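D-lactate dehydrogenase (Fermentative) (Pseudomonas aeruginosa, PDB 6ABJ) catalyses, as a fermentative NAD-dependent enzyme of the D-isomer-specific 2-hydroxyacid dehydrogenase family, the interconversion of D-lactate and pyruvate. Local coordinates at residues B[261-265]-B[266-270]; B[295-298]-B[299-303]; B[254-257]-B[258-261]. One frame throughout, in Å; residues are numbered along the deposited sequence.

Interaction 1: B[261-265]-B[266-270]; sequences EALKS and GQLGY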
ATOM      1  N   GLU B 261       6.070 -23.950   4.125  1.00 32.77           N
ATOM      2  CA  GLU B 261       7.433 -24.386   3.987  1.00 33.00           C
ATOM      3  C   GLU B 261       7.829 -24.500   2.518  1.00 31.59           C
ATOM      4  O   GLU B 261       8.964 -24.178   2.181  1.00 30.61           O
ATOM      5  CB  GLU B 261       7.674 -25.694   4.793  1.00 39.50           C
ATOM      6  CG  GLU B 261       7.758 -25.397   6.303  1.00 48.47           C
ATOM      7  CD  GLU B 261       8.758 -24.274   6.689  1.00 54.59           C
ATOM      8  OE1 GLU B 261       9.948 -24.316   6.274  1.00 61.88           O
ATOM      9  OE2 GLU B 261       8.383 -23.333   7.434  1.00 53.16           O
ATOM     10  N   ALA B 262       6.877 -24.861   1.674  1.00 29.54           N
ATOM     11  CA  ALA B 262       7.066 -24.989   0.220  1.00 31.12           C
ATOM     12  C   ALA B 262       7.318 -23.634  -0.443  1.00 29.62           C
ATOM     13  O   ALA B 262       8.129 -23.524  -1.327  1.00 29.18           O
ATOM     14  CB  ALA B 262       5.851 -25.626  -0.378  1.00 33.00           C
ATOM     15  N   LEU B 263       6.623 -22.622   0.047  1.00 28.45           N
ATOM     16  CA  LEU B 263       6.853 -21.243  -0.398  1.00 28.58           C
ATOM     17  C   LEU B 263       8.186 -20.740   0.116  1.00 28.33           C
ATOM     18  O   LEU B 263       8.954 -20.149  -0.646  1.00 30.35           O
ATOM     19  CB  LEU B 263       5.682 -20.343   0.038  1.00 29.10           C
ATOM     20  CG  LEU B 263       4.364 -20.541  -0.713  1.00 28.25           C
ATOM     21  CD1 LEU B 263       3.154 -20.078   0.076  1.00 27.30           C
ATOM     22  CD2 LEU B 263       4.370 -19.803  -2.069  1.00 29.32           C
ATOM     23  N   LYS B 264       8.530 -21.039   1.368  1.00 27.91           N
ATOM     24  CA  LYS B 264       9.818 -20.614   1.881  1.00 28.36           C
ATOM     25  C   LYS B 264      10.976 -21.200   1.102  1.00 29.02           C
ATOM     26  O   LYS B 264      11.975 -20.502   0.856  1.00 27.54           O
ATOM     27  CB  LYS B 264       9.966 -20.901   3.340  1.00 27.96           C
ATOM     28  CG  LYS B 264       9.068 -20.017   4.156  1.00 27.63           C
ATOM     29  CD  LYS B 264       9.049 -20.423   5.609  1.00 31.94           C
ATOM     30  CE  LYS B 264      10.395 -20.367   6.286  1.00 32.92           C
ATOM     31  NZ  LYS B 264      10.173 -20.854   7.671  1.00 38.13           N
ATOM     32  N   SER B 265      10.849 -22.448   0.684  1.00 30.52           N
ATOM     33  CA  SER B 265      11.995 -23.111   0.045  1.00 32.35           C
ATOM     34  C   SER B 265      12.088 -22.782  -1.419  1.00 33.64           C
ATOM     35  O   SER B 265      13.104 -23.066  -2.068  1.00 32.75           O
ATOM     36  CB  SER B 265      11.868 -24.627   0.154  1.00 32.65           C
ATOM     37  OG  SER B 265      10.803 -25.099  -0.589  1.00 32.95           O
ATOM     38  N   GLY B 266      11.015 -22.240  -1.975  1.00 32.68           N
ATOM     39  CA  GLY B 266      10.957 -22.011  -3.414  1.00 29.89           C
ATOM     40  C   GLY B 266      10.374 -23.210  -4.167  1.00 28.54           C
ATOM     41  O   GLY B 266      10.121 -23.099  -5.337  1.00 29.51           O
ATOM     42  N   GLN B 267      10.116 -24.324  -3.497  1.00 26.72           N
ATOM     43  CA  GLN B 267       9.514 -25.410  -4.115  1.00 29.88           C
ATOM     44  C   GLN B 267       8.170 -24.999  -4.798  1.00 27.88           C
ATOM     45  O   GLN B 267       7.882 -25.428  -5.925  1.00 28.08           O
ATOM     46  CB  GLN B 267       9.273 -26.568  -3.113  1.00 31.82           C
ATOM     47  CG  GLN B 267       8.353 -27.704  -3.591  1.00 33.56           C
ATOM     48  CD  GLN B 267       8.834 -28.464  -4.819  1.00 34.69           C
ATOM     49  OE1 GLN B 267       9.923 -28.248  -5.316  1.00 32.27           O
ATOM     50  NE2 GLN B 267       7.950 -29.324  -5.360  1.00 38.81           N
ATOM     51  N   LEU B 268       7.339 -24.287  -4.062  1.00 25.84           N
ATOM     52  CA  LEU B 268       6.156 -23.695  -4.654  1.00 25.89           C
ATOM     53  C   LEU B 268       6.512 -22.264  -5.051  1.00 23.65           C
ATOM     54  O   LEU B 268       6.852 -21.446  -4.185  1.00 24.30           O
ATOM     55  CB  LEU B 268       4.971 -23.742  -3.666  1.00 26.11           C
ATOM     56  CG  LEU B 268       3.632 -23.291  -4.211  1.00 26.51           C
ATOM     57  CD1 LEU B 268       3.114 -24.196  -5.324  1.00 26.58           C
ATOM     58  CD2 LEU B 268       2.583 -23.297  -3.138  1.00 27.32           C
ATOM     59  N   GLY B 269       6.350 -21.962  -6.339  1.00 22.15           N
ATOM     60  CA  GLY B 269       6.695 -20.664  -6.885  1.00 21.00           C
ATOM     61  C   GLY B 269       5.655 -19.601  -6.650  1.00 20.51           C
ATOM     62  O   GLY B 269       5.994 -18.434  -6.564  1.00 20.32           O
ATOM     63  N   TYR B 270       4.393 -19.991  -6.695  1.00 19.84           N
ATOM     64  CA  TYR B 270       3.318 -19.032  -6.613  1.00 20.62           C
ATOM     65  C   TYR B 270       2.112 -19.688  -5.996  1.00 20.54           C
ATOM     66  O   TYR B 270       1.878 -20.887  -6.168  1.00 21.89           O
ATOM     67  CB  TYR B 270       2.872 -18.566  -8.011  1.00 22.13           C
ATOM     68  CG  TYR B 270       3.921 -18.079  -8.993  1.00 21.74           C
ATOM     69  CD1 TYR B 270       4.698 -18.973  -9.719  1.00 22.52           C
ATOM     70  CD2 TYR B 270       4.068 -16.720  -9.253  1.00 22.93           C
ATOM     71  CE1 TYR B 270       5.627 -18.525 -10.642  1.00 23.26           C
ATOM     72  CE2 TYR B 270       4.993 -16.265 -10.172  1.00 22.93           C
ATOM     73  CZ  TYR B 270       5.770 -17.170 -10.864  1.00 23.70           C
ATOM     74  OH  TYR B 270       6.689 -16.714 -11.778  1.00 24.66           O
TER
HETATM   75  O   HOH W   1       8.329 -19.431  -3.191  1.00 24.01           O
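L268 lies over A262 and L263 where the chain leaves helix 256-265 and turns into strand 268-273. Its CB sits 3.9 Å from the CB of A262, a methyl short enough for the returning chain to come close. Farther out, the two leucines run side by side and point the same way, with L268 CD2 4.1 Å from L263 CD2. L268 has CG anti to its backbone N (chi1 -174°), and this carries the branch toward L263. The turn itself is held by backbone bonds. L268 N donates to A262 O at 2.9 Å, reaching it from above the carbonyl plane, and G266 N donates to L263 O at 3.2 Å with a bent N-H. G266 is the first residue to leave helical angles, and its positive phi (90°) suits a residue without CB. The turn closes the helix-to-strand step of a beta-alpha-beta unit in the Rossmann-type domain, so the helix passes directly into the next strand of the parallel sheet. S265 reinforces this point: its short side chain, with OG between the backbone N and the carbonyl carbon (chi1 67°), places OG where it accepts the N-H of Q267 at 3.1 Å in a nearly straight bond. A water on another flank donates to L263 O at 2.7 Å and also to L268 O, a second partner for L263 O and a link from it to L268 O. Q267 bends at chi2 and carries its amide away from the helix, where NE2 bonds to M239 O and L236 O. At the subunit interface K264 NZ forms a salt bridge with D295 of the second subunit and another with E261 OE2, on its syn lone pair at 3.1 Å.

Interaction 2: B[295-298]-B[299-303]; sequences DVLA and RLLSF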
ATOM      1  N   ASP B 295      -2.038 -17.852  12.575  1.00 33.91           N
ATOM      2  CA  ASP B 295      -0.636 -17.756  12.221  1.00 36.40           C
ATOM      3  C   ASP B 295      -0.342 -18.156  10.771  1.00 34.17           C
ATOM      4  O   ASP B 295       0.488 -17.543  10.083  1.00 34.40           O
ATOM      5  CB  ASP B 295       0.196 -18.661  13.132  1.00 37.36           C
ATOM      6  CG  ASP B 295       0.256 -18.179  14.589  1.00 39.98           C
ATOM      7  OD1 ASP B 295      -0.084 -17.025  14.906  1.00 36.80           O
ATOM      8  OD2 ASP B 295       0.680 -18.991  15.423  1.00 38.09           O
ATOM      9  N   VAL B 296      -1.040 -19.184  10.304  1.00 36.22           N
ATOM     10  CA  VAL B 296      -0.815 -19.740   8.983  1.00 33.53           C
ATOM     11  C   VAL B 296      -1.269 -18.752   7.887  1.00 32.21           C
ATOM     12  O   VAL B 296      -0.501 -18.402   7.031  1.00 29.86           O
ATOM     13  CB  VAL B 296      -1.522 -21.072   8.839  1.00 33.93           C
ATOM     14  CG1 VAL B 296      -1.462 -21.552   7.398  1.00 33.62           C
ATOM     15  CG2 VAL B 296      -0.847 -22.076   9.759  1.00 36.39           C
ATOM     16  N   LEU B 297      -2.510 -18.304   7.958  1.00 29.75           N
ATOM     17  CA  LEU B 297      -2.992 -17.292   7.058  1.00 29.65           C
ATOM     18  C   LEU B 297      -2.139 -16.038   7.124  1.00 29.21           C
ATOM     19  O   LEU B 297      -1.863 -15.465   6.101  1.00 25.91           O
ATOM     20  CB  LEU B 297      -4.447 -16.901   7.368  1.00 31.38           C
ATOM     21  CG  LEU B 297      -5.097 -15.916   6.424  1.00 32.74           C
ATOM     22  CD1 LEU B 297      -5.123 -16.466   5.020  1.00 35.06           C
ATOM     23  CD2 LEU B 297      -6.524 -15.592   6.841  1.00 36.71           C
ATOM     24  N   ALA B 298      -1.762 -15.589   8.324  1.00 26.91           N
ATOM     25  CA  ALA B 298      -0.949 -14.356   8.413  1.00 26.83           C
ATOM     26  C   ALA B 298       0.384 -14.525   7.611  1.00 26.88           C
ATOM     27  O   ALA B 298       0.870 -13.576   6.921  1.00 25.39           O
ATOM     28  CB  ALA B 298      -0.669 -13.969   9.840  1.00 26.90           C
ATOM     29  N   ARG B 299       0.949 -15.685   7.706  1.00 25.94           N
ATOM     30  CA  ARG B 299       2.229 -15.959   7.063  1.00 28.60           C
ATOM     31  C   ARG B 299       2.030 -16.034   5.541  1.00 29.32           C
ATOM     32  O   ARG B 299       2.813 -15.467   4.799  1.00 27.42           O
ATOM     33  CB  ARG B 299       2.856 -17.255   7.576  1.00 30.16           C
ATOM     34  CG  ARG B 299       4.240 -17.554   6.986  1.00 30.59           C
ATOM     35  CD  ARG B 299       5.217 -16.522   7.430  1.00 30.17           C
ATOM     36  NE  ARG B 299       6.602 -17.001   7.437  1.00 30.46           N
ATOM     37  CZ  ARG B 299       7.615 -16.535   6.700  1.00 31.59           C
ATOM     38  NH1 ARG B 299       7.448 -15.590   5.788  1.00 31.05           N
ATOM     39  NH2 ARG B 299       8.812 -17.054   6.845  1.00 31.82           N
ATOM     40  N   LEU B 300       0.946 -16.672   5.092  1.00 27.59           N
ATOM     41  CA  LEU B 300       0.657 -16.718   3.670  1.00 26.19           C
ATOM     42  C   LEU B 300       0.490 -15.339   3.082  1.00 28.20           C
ATOM     43  O   LEU B 300       1.033 -15.071   2.003  1.00 29.15           O
ATOM     44  CB  LEU B 300      -0.638 -17.515   3.397  1.00 26.17           C
ATOM     45  CG  LEU B 300      -0.481 -19.009   3.647  1.00 27.56           C
ATOM     46  CD1 LEU B 300      -1.866 -19.705   3.628  1.00 29.79           C
ATOM     47  CD2 LEU B 300       0.440 -19.623   2.608  1.00 28.95           C
ATOM     48  N   LEU B 301      -0.264 -14.488   3.775  1.00 25.39           N
ATOM     49  CA  LEU B 301      -0.521 -13.159   3.325  1.00 28.95           C
ATOM     50  C   LEU B 301       0.750 -12.271   3.079  1.00 29.82           C
ATOM     51  O   LEU B 301       0.679 -11.399   2.258  1.00 34.59           O
ATOM     52  CB  LEU B 301      -1.473 -12.410   4.227  1.00 27.74           C
ATOM     53  CG  LEU B 301      -2.902 -12.982   4.131  1.00 29.31           C
ATOM     54  CD1 LEU B 301      -3.714 -12.519   5.345  1.00 29.53           C
ATOM     55  CD2 LEU B 301      -3.618 -12.627   2.838  1.00 27.67           C
ATOM     56  N   SER B 302       1.860 -12.609   3.736  1.00 29.25           N
ATOM     57  CA  SER B 302       3.113 -11.883   3.689  1.00 32.61           C
ATOM     58  C   SER B 302       3.980 -12.049   2.464  1.00 28.55           C
ATOM     59  O   SER B 302       4.787 -11.175   2.117  1.00 28.41           O
ATOM     60  CB  SER B 302       3.994 -12.371   4.853  1.00 35.87           C
ATOM     61  OG  SER B 302       3.541 -11.957   6.126  1.00 35.07           O
ATOM     62  N   PHE B 303       3.858 -13.226   1.857  1.00 25.13           N
ATOM     63  CA  PHE B 303       4.751 -13.643   0.789  1.00 23.56           C
ATOM     64  C   PHE B 303       4.452 -12.774  -0.428  1.00 23.74           C
ATOM     65  O   PHE B 303       3.298 -12.449  -0.727  1.00 22.33           O
ATOM     66  CB  PHE B 303       4.493 -15.047   0.401  1.00 23.49           C
ATOM     67  CG  PHE B 303       4.960 -16.032   1.413  1.00 26.40           C
ATOM     68  CD1 PHE B 303       6.293 -16.180   1.645  1.00 27.93           C
ATOM     69  CD2 PHE B 303       4.090 -16.792   2.125  1.00 27.34           C
ATOM     70  CE1 PHE B 303       6.746 -17.123   2.575  1.00 31.62           C
ATOM     71  CE2 PHE B 303       4.552 -17.769   3.004  1.00 26.89           C
ATOM     72  CZ  PHE B 303       5.856 -17.928   3.228  1.00 27.80           C
TER
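L300 N donates to V296 O at 3.0 Å, nearly along the C=O axis, in a regular i to i+4 bond of helix 295-302, which links strands 268-273 and 306-308 of the Rossmann-type domain. L301 N matches it on L297 O, also at 3.0 Å. The last turn is looser: S302 N reaches A298 O by a weak bond, while its OG lies 3.2 Å from the same oxygen. Leucines, with V296 beside them, fill the packed sides. CG of L297 meets CD1 of L301 at 3.8 Å, the two side chains crossing at a slant, and both leucines also pack on the third subunit. V296 and L300 turn to helix 256-265, V296 CG1 lying 4.2 Å from L300 CD1. Charge belongs to the subunit interface. D295 OD1 forms a salt bridge with R299 of the second subunit, R299 NH2 forms one with D295 of the second subunit, and S302 packs on S302 of that subunit. R299 starts out extended from the backbone N (chi1 -177°) and bends at chi2, which carries its guanidinium outward from the helix, over F303; F303 CZ covers one face, 3.7 Å above the plane and offset toward the rim.

Interaction 3: B[254-257]-B[258-261]; sequences VNAA and ALIE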
ATOM      1  N   VAL B 254      -6.691 -28.133   0.560  1.00 39.08           N
ATOM      2  CA  VAL B 254      -5.292 -27.948   0.761  1.00 41.09           C
ATOM      3  C   VAL B 254      -4.962 -27.861   2.261  1.00 38.43           C
ATOM      4  O   VAL B 254      -5.785 -27.426   3.059  1.00 43.55           O
ATOM      5  CB  VAL B 254      -4.889 -26.656  -0.010  1.00 44.57           C
ATOM      6  CG1 VAL B 254      -4.995 -25.449   0.871  1.00 42.69           C
ATOM      7  CG2 VAL B 254      -3.484 -26.793  -0.486  1.00 48.92           C
ATOM      8  N   ASN B 255      -3.777 -28.304   2.620  1.00 35.87           N
ATOM      9  CA  ASN B 255      -3.275 -28.147   3.948  1.00 40.71           C
ATOM     10  C   ASN B 255      -2.408 -26.914   3.964  1.00 38.14           C
ATOM     11  O   ASN B 255      -1.225 -26.961   3.692  1.00 35.23           O
ATOM     12  CB  ASN B 255      -2.451 -29.367   4.407  1.00 40.68           C
ATOM     13  CG  ASN B 255      -2.090 -29.312   5.875  1.00 46.98           C
ATOM     14  OD1 ASN B 255      -2.446 -28.365   6.597  1.00 51.32           O
ATOM     15  ND2 ASN B 255      -1.313 -30.288   6.318  1.00 47.19           N
ATOM     16  N   ALA B 256      -3.027 -25.817   4.345  1.00 39.91           N
ATOM     17  CA  ALA B 256      -2.382 -24.507   4.240  1.00 40.71           C
ATOM     18  C   ALA B 256      -1.087 -24.438   4.972  1.00 42.18           C
ATOM     19  O   ALA B 256      -0.098 -23.851   4.517  1.00 41.45           O
ATOM     20  CB  ALA B 256      -3.335 -23.439   4.736  1.00 40.15           C
ATOM     21  N   ALA B 257      -1.038 -25.111   6.114  1.00 43.89           N
ATOM     22  CA  ALA B 257       0.163 -25.170   6.875  1.00 40.01           C
ATOM     23  C   ALA B 257       1.340 -25.681   6.082  1.00 36.18           C
ATOM     24  O   ALA B 257       2.414 -25.206   6.270  1.00 33.29           O
ATOM     25  CB  ALA B 257      -0.057 -26.022   8.165  1.00 43.55           C
ATOM     26  N   ALA B 258       1.148 -26.708   5.247  1.00 35.35           N
ATOM     27  CA  ALA B 258       2.235 -27.280   4.398  1.00 33.02           C
ATOM     28  C   ALA B 258       2.699 -26.357   3.225  1.00 32.56           C
ATOM     29  O   ALA B 258       3.812 -26.437   2.719  1.00 32.38           O
ATOM     30  CB  ALA B 258       1.716 -28.589   3.773  1.00 35.41           C
ATOM     31  N   LEU B 259       1.817 -25.448   2.834  1.00 31.88           N
ATOM     32  CA  LEU B 259       2.150 -24.483   1.771  1.00 30.28           C
ATOM     33  C   LEU B 259       3.278 -23.551   2.190  1.00 28.33           C
ATOM     34  O   LEU B 259       4.072 -23.150   1.375  1.00 27.35           O
ATOM     35  CB  LEU B 259       0.929 -23.676   1.432  1.00 30.42           C
ATOM     36  CG  LEU B 259      -0.311 -24.352   0.826  1.00 31.14           C
ATOM     37  CD1 LEU B 259      -1.454 -23.409   0.715  1.00 35.77           C
ATOM     38  CD2 LEU B 259       0.019 -24.894  -0.504  1.00 32.02           C
ATOM     39  N   ILE B 260       3.357 -23.234   3.472  1.00 30.19           N
ATOM     40  CA  ILE B 260       4.319 -22.296   3.967  1.00 29.99           C
ATOM     41  C   ILE B 260       5.732 -22.744   3.710  1.00 31.40           C
ATOM     42  O   ILE B 260       6.574 -21.989   3.258  1.00 28.17           O
ATOM     43  CB  ILE B 260       4.095 -22.060   5.462  1.00 31.96           C
ATOM     44  CG1 ILE B 260       2.823 -21.238   5.632  1.00 35.46           C
ATOM     45  CG2 ILE B 260       5.233 -21.310   6.103  1.00 29.58           C
ATOM     46  CD1 ILE B 260       2.343 -21.189   7.045  1.00 38.95           C
ATOM     47  N   GLU B 261       6.070 -23.950   4.125  1.00 32.77           N
ATOM     48  CA  GLU B 261       7.433 -24.386   3.987  1.00 33.00           C
ATOM     49  C   GLU B 261       7.829 -24.500   2.518  1.00 31.59           C
ATOM     50  O   GLU B 261       8.964 -24.178   2.181  1.00 30.61           O
ATOM     51  CB  GLU B 261       7.674 -25.694   4.793  1.00 39.50           C
ATOM     52  CG  GLU B 261       7.758 -25.397   6.303  1.00 48.47           C
ATOM     53  CD  GLU B 261       8.758 -24.274   6.689  1.00 54.59           C
ATOM     54  OE1 GLU B 261       9.948 -24.316   6.274  1.00 61.88           O
ATOM     55  OE2 GLU B 261       8.383 -23.333   7.434  1.00 53.16           O
TER
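L259 fills the close side of this first helical turn. Its CB lies 3.3 Å from A256 O, and its two methyls reach the isopropyl group of V254, whose CG2 comes within 4.0 Å of L259 CD2. Valine and leucine cross here at about a right angle, so that a branched end meets a branched end. With CG anti to the carbonyl carbon (chi1 -64°), L259 lays its branch back along the turn, over the backbone of A256. Around this pair the protein closes in: V254 rests on I231, and L259 on L236, L268 and L271. Small residues suit the neighbouring places, because A258 must fit against A233 and L236 of helix 233-238, while its CB also stands 3.4 Å from N255 O. The turn opens helix 256-265, the crossover helix of a beta-alpha-beta unit in the Rossmann-type NAD-binding domain. The V254 side chain is about 11 Å from those of T248 and D274, both of which contact NADH in the cofactor-bound protein; none is bound here. The opening turn is lightly bonded and begins with i to i+3 bonds, as in a 3-10 turn: A258 N donates to N255 O at 2.8 Å, with the N-H bent to 130°, and L259 N makes a weaker bond to A256 O. One step on, the spacing widens, with A257 O 3.6 Å from I260 N. A257 and E261 mark the solvent side. The exposed methyl of A257 makes little demand on its surroundings there, and a charged side chain is at home at E261, whose carboxylate has K264 as its partner. I260 stands between the two sides: its CG1 passes 4.0 Å from A257 O, and its side chain continues to V296 and R299 of helix 295-302.

Interactions 1 and 3 are the two ends of helix 256-265 and share E261, whereas interaction 2 is the next helix of the same Rossmann-type domain, packed against it. Interaction 2 is the most buried and has regular i to i+4 bonds over most of its length, weakening only at its last turn; the other two, partly buried, have bonding altered by a start or a finish. Their apolar sides merge: V296 CG1 meets A256 CB at 3.8 Å between interactions 2 and 3, and L263 CD1 meets L300 CD2 at 3.7 Å between 1 and 2. Charge gathers where interactions 1 and 2 face the second subunit; interaction 3 touches no other chain.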